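Local coordinates for tumour necrosis factor receptor (Ectromelia virus, PDB 3ON9), which is a viral decoy that sequesters chemokines through its SECRET domain, the part described here, and probably also binds host tumour necrosis factor to blunt immune defence, at residues S25-G28 / S29-I33; D133-Y136 / S137-D140. All blocks are in the same frame, centred on the assembly; numbering follows the deposited sequence.

How the contacts relate
Both contacts are local chain reversals at the surface of the SECRET domain, and they share no element. Contact 1 is the hairpin of strands 24-26 and 30-34 at one margin of the six-stranded sheet. Contact 2 is a short 3-10 turn in the loop between strands 122-130 and 140-145 of the five-stranded sheet. Their centres lie about 27 Å apart, with nearest atoms about 18 Å apart. The chemistry follows the setting: the serine-rich hairpin relies on paired backbone bonds, a serine hydroxyl and a water, whereas the loop closes on itself with turn bonds and a methionine packed on a tyrosine ring. Contact 1 also lies nearer the centre of the chain.

Contact 1 of 2, residues S25-G28 / S29-I33; sequences SSIG and SSSTI
Ser29 and Gly28 form the tip of the turn. Gly28 has unusual backbone angles (phi 161°, psi -158°), at which a CB would press on the carbonyl oxygen of Ile27; having none, it lets the chain double back. Ser30 points its side chain away from 25-28 and lays it against Thr41 and Thr43 of strand 38-45, and it works across the hairpin through its carbonyl: a water donates to Ser30 O and accepts from Ser26 OG, bridging the two strands beside the turn.

Ser31 reaches back into the turn. Its OG lies anti to its own carbonyl carbon (chi1 -62°), which swings the hydroxyl toward the tip, where Ser31 OG donates to Gly28 O at 2.9 Å; the position of Gly28 O is less certain, so the length of this bond is doubtful. Ser31 OG also packs against Ile27 CG2, 3.6 Å away. On the backbone, Ser31 CA makes a CH...O contact of 3.3 Å with Ser26 O.

Thr32 supplies the main pairing. Thr32 N gives a hydrogen bond to Ser26 O (2.9 Å), and Ser26 N returns one to Thr32 O (3.0 Å). On the face they share, Thr32 OG1 comes 3.8 Å from Ser26 CB. Thr32 O also receives a CH...O contact from Ser25 CA at 3.3 Å. Ile33 pairs with Ser25 through the backbone register alone, and both point to the opposite face, where Ser25 OG bonds Asp54 and Ile33 packs on Tyr56 and Phe67 of the other sheet.

Two antiparallel strands joined by a tight reversal make this a beta hairpin, with strand 24-26 at the margin of one sheet of the SECRET beta-sandwich.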
loop_
_atom_site.group_PDB
_atom_site.type_symbol
_atom_site.label_atom_id
_atom_site.label_comp_id
_atom_site.label_asym_id
_atom_site.label_seq_id
_atom_site.Cartn_x
_atom_site.Cartn_y
_atom_site.Cartn_z
ATOM N N SER A 25 -7.314 -4.926 -11.605
ATOM C CA SER A 25 -7.059 -5.411 -10.255
ATOM C C SER A 25 -7.274 -6.908 -10.116
ATOM O O SER A 25 -8.245 -7.466 -10.655
ATOM C CB SER A 25 -7.988 -4.709 -9.260
ATOM O OG SER A 25 -7.978 -5.382 -8.000
ATOM N N SER A 26 -6.390 -7.549 -9.364
ATOM C CA SER A 26 -6.611 -8.936 -8.974
ATOM C C SER A 26 -6.207 -9.191 -7.534
ATOM O O SER A 26 -5.020 -9.269 -7.216
ATOM C CB SER A 26 -5.871 -9.902 -9.899
ATOM O OG SER A 26 -5.999 -11.222 -9.389
ATOM N N ILE A 27 -7.200 -9.331 -6.664
ATOM C CA ILE A 27 -6.939 -9.540 -5.247
ATOM C C ILE A 27 -6.755 -11.024 -4.945
ATOM O O ILE A 27 -7.275 -11.881 -5.655
ATOM C CB ILE A 27 -8.043 -8.892 -4.371
ATOM C CG1 ILE A 27 -7.933 -7.362 -4.462
ATOM C CG2 ILE A 27 -7.913 -9.319 -2.916
ATOM C CD1 ILE A 27 -8.984 -6.611 -3.679
ATOM N N GLY A 28 -5.972 -11.323 -3.914
ATOM C CA GLY A 28 -5.694 -12.700 -3.547
ATOM C C GLY A 28 -4.451 -12.731 -2.672
ATOM O O GLY A 28 -4.080 -11.719 -2.078
ATOM N N SER A 29 -3.804 -13.892 -2.624
ATOM C CA SER A 29 -2.573 -14.077 -1.862
ATOM C C SER A 29 -1.507 -13.065 -2.271
ATOM O O SER A 29 -0.748 -12.565 -1.433
ATOM C CB SER A 29 -2.062 -15.495 -2.093
ATOM O OG SER A 29 -2.912 -16.430 -1.452
ATOM N N SER A 30 -1.437 -12.799 -3.567
ATOM C CA SER A 30 -0.575 -11.754 -4.103
ATOM C C SER A 30 -1.479 -10.802 -4.876
ATOM O O SER A 30 -1.841 -11.056 -6.023
ATOM C CB SER A 30 0.511 -12.355 -5.002
ATOM O OG SER A 30 1.385 -11.355 -5.519
ATOM N N SER A 31 -1.875 -9.713 -4.225
ATOM C CA SER A 31 -2.834 -8.791 -4.812
ATOM C C SER A 31 -2.133 -7.781 -5.711
ATOM O O SER A 31 -1.069 -7.257 -5.365
ATOM C CB SER A 31 -3.600 -8.059 -3.705
ATOM O OG SER A 31 -4.350 -8.953 -2.896
ATOM N N THR A 32 -2.727 -7.504 -6.870
ATOM C CA THR A 32 -2.125 -6.549 -7.788
ATOM C C THR A 32 -3.065 -5.445 -8.244
ATOM O O THR A 32 -4.267 -5.668 -8.447
ATOM C CB THR A 32 -1.524 -7.244 -9.031
ATOM O OG1 THR A 32 -2.510 -8.094 -9.636
ATOM C CG2 THR A 32 -0.286 -8.068 -8.659
ATOM N N ILE A 33 -2.499 -4.252 -8.397
ATOM C CA ILE A 33 -3.100 -3.193 -9.196
ATOM C C ILE A 33 -2.126 -2.929 -10.323
ATOM O O ILE A 33 -0.947 -2.740 -10.070
ATOM C CB ILE A 33 -3.265 -1.899 -8.373
ATOM C CG1 ILE A 33 -4.220 -2.132 -7.195
ATOM C CG2 ILE A 33 -3.709 -0.746 -9.274
ATOM C CD1 ILE A 33 -4.077 -1.080 -6.067
HETATM O O HOH W 1 -3.823 -12.153 -7.598
#

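Contact 2 of 2, residues D133-Y136 / S137-D140; sequences DAIY and SDMD
Met139 turns its side chain back against Tyr136, meeting the ring obliquely, and this is the packed half of the turn. Met139 CG rests 3.2 Å from Tyr136 O, and a bend at chi3 (-45°) then carries the methyl to the ring: Met139 CE lies 3.7 Å from Tyr136 CE1 and makes an off-centre CH-pi contact, 4.1 Å from the ring centroid. SD stands obliquely to the same ring in a Met-aromatic contact. Elsewhere Met139 packs on Val128 and Ala130 of strand 122-130, so one side chain links the tyrosine to the five-stranded sheet.

The backbone that carries them is a short 3-10 turn with two successive bonds of the i to i+3 kind: Asp138 N to Ile135 O at 3.0 Å, then a longer one from Met139 N to Tyr136 O at 3.3 Å. Beyond it, Asp140 opens strand 140-145, its carboxylate held by His109 and the backbone N of Leu106 and Met107.

On the solvent side stand Ile135 and Ser137, both exposed. Ile135 puts CG1 between its backbone N and carbonyl carbon (chi1 56°), leading the chain obliquely across the Asp138 carboxylate, with Ile135 CG1 3.4 Å from Asp138 OD2. Ile135 CD1 touches Ser137 OG at 3.5 Å.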
loop_
_atom_site.group_PDB
_atom_site.type_symbol
_atom_site.label_atom_id
_atom_site.label_comp_id
_atom_site.label_asym_id
_atom_site.label_seq_id
_atom_site.Cartn_x
_atom_site.Cartn_y
_atom_site.Cartn_z
ATOM N N ASP A 133 -10.675 -0.720 17.933
ATOM C CA ASP A 133 -11.091 -0.565 19.328
ATOM C C ASP A 133 -10.263 0.484 20.062
ATOM O O ASP A 133 -10.655 0.949 21.139
ATOM C CB ASP A 133 -10.961 -1.886 20.091
ATOM C CG ASP A 133 -11.979 -2.925 19.662
ATOM O OD1 ASP A 133 -13.010 -2.562 19.056
ATOM O OD2 ASP A 133 -11.744 -4.121 19.947
ATOM N N ALA A 134 -9.110 0.843 19.499
ATOM C CA ALA A 134 -8.168 1.748 20.161
ATOM C C ALA A 134 -8.226 3.166 19.593
ATOM O O ALA A 134 -8.719 3.380 18.489
ATOM C CB ALA A 134 -6.753 1.197 20.064
ATOM N N ILE A 135 -7.737 4.137 20.362
ATOM C CA ILE A 135 -7.731 5.526 19.900
ATOM C C ILE A 135 -6.936 5.690 18.605
ATOM O O ILE A 135 -5.994 4.941 18.332
ATOM C CB ILE A 135 -7.208 6.503 20.981
ATOM C CG1 ILE A 135 -5.812 6.095 21.458
ATOM C CG2 ILE A 135 -8.172 6.541 22.158
ATOM C CD1 ILE A 135 -5.148 7.124 22.380
ATOM N N TYR A 136 -7.338 6.669 17.808
ATOM C CA TYR A 136 -6.694 6.930 16.528
ATOM C C TYR A 136 -5.170 7.088 16.652
ATOM O O TYR A 136 -4.415 6.602 15.811
ATOM C CB TYR A 136 -7.329 8.159 15.875
ATOM C CG TYR A 136 -6.655 8.604 14.604
ATOM C CD1 TYR A 136 -7.067 8.118 13.375
ATOM C CD2 TYR A 136 -5.610 9.522 14.635
ATOM C CE1 TYR A 136 -6.460 8.523 12.210
ATOM C CE2 TYR A 136 -4.986 9.932 13.475
ATOM C CZ TYR A 136 -5.421 9.434 12.266
ATOM O OH TYR A 136 -4.817 9.834 11.105
ATOM N N SER A 137 -4.699 7.736 17.708
ATOM C CA SER A 137 -3.264 7.983 17.799
ATOM C C SER A 137 -2.437 6.738 18.143
ATOM O O SER A 137 -1.207 6.794 18.150
ATOM C CB SER A 137 -2.958 9.150 18.748
ATOM O OG SER A 137 -3.778 9.104 19.893
ATOM N N ASP A 138 -3.107 5.616 18.404
ATOM C CA ASP A 138 -2.418 4.356 18.698
ATOM C C ASP A 138 -2.167 3.475 17.468
ATOM O O ASP A 138 -1.625 2.377 17.598
ATOM C CB ASP A 138 -3.194 3.552 19.744
ATOM C CG ASP A 138 -2.973 4.063 21.153
ATOM O OD1 ASP A 138 -2.094 4.929 21.337
ATOM O OD2 ASP A 138 -3.676 3.587 22.072
ATOM N N MET A 139 -2.565 3.937 16.289
ATOM C CA MET A 139 -2.273 3.196 15.058
ATOM C C MET A 139 -0.758 3.173 14.808
ATOM O O MET A 139 -0.051 4.088 15.219
ATOM C CB MET A 139 -2.967 3.843 13.854
ATOM C CG MET A 139 -4.475 3.965 13.950
ATOM S SD MET A 139 -5.224 4.423 12.374
ATOM C CE MET A 139 -4.130 5.735 11.834
ATOM N N ASP A 140 -0.265 2.135 14.129
ATOM C CA ASP A 140 1.120 2.120 13.648
ATOM C C ASP A 140 1.098 2.580 12.193
ATOM O O ASP A 140 0.389 2.004 11.360
ATOM C CB ASP A 140 1.718 0.707 13.707
ATOM C CG ASP A 140 2.153 0.303 15.090
ATOM O OD1 ASP A 140 2.368 1.186 15.952
ATOM O OD2 ASP A 140 2.293 -0.919 15.319
#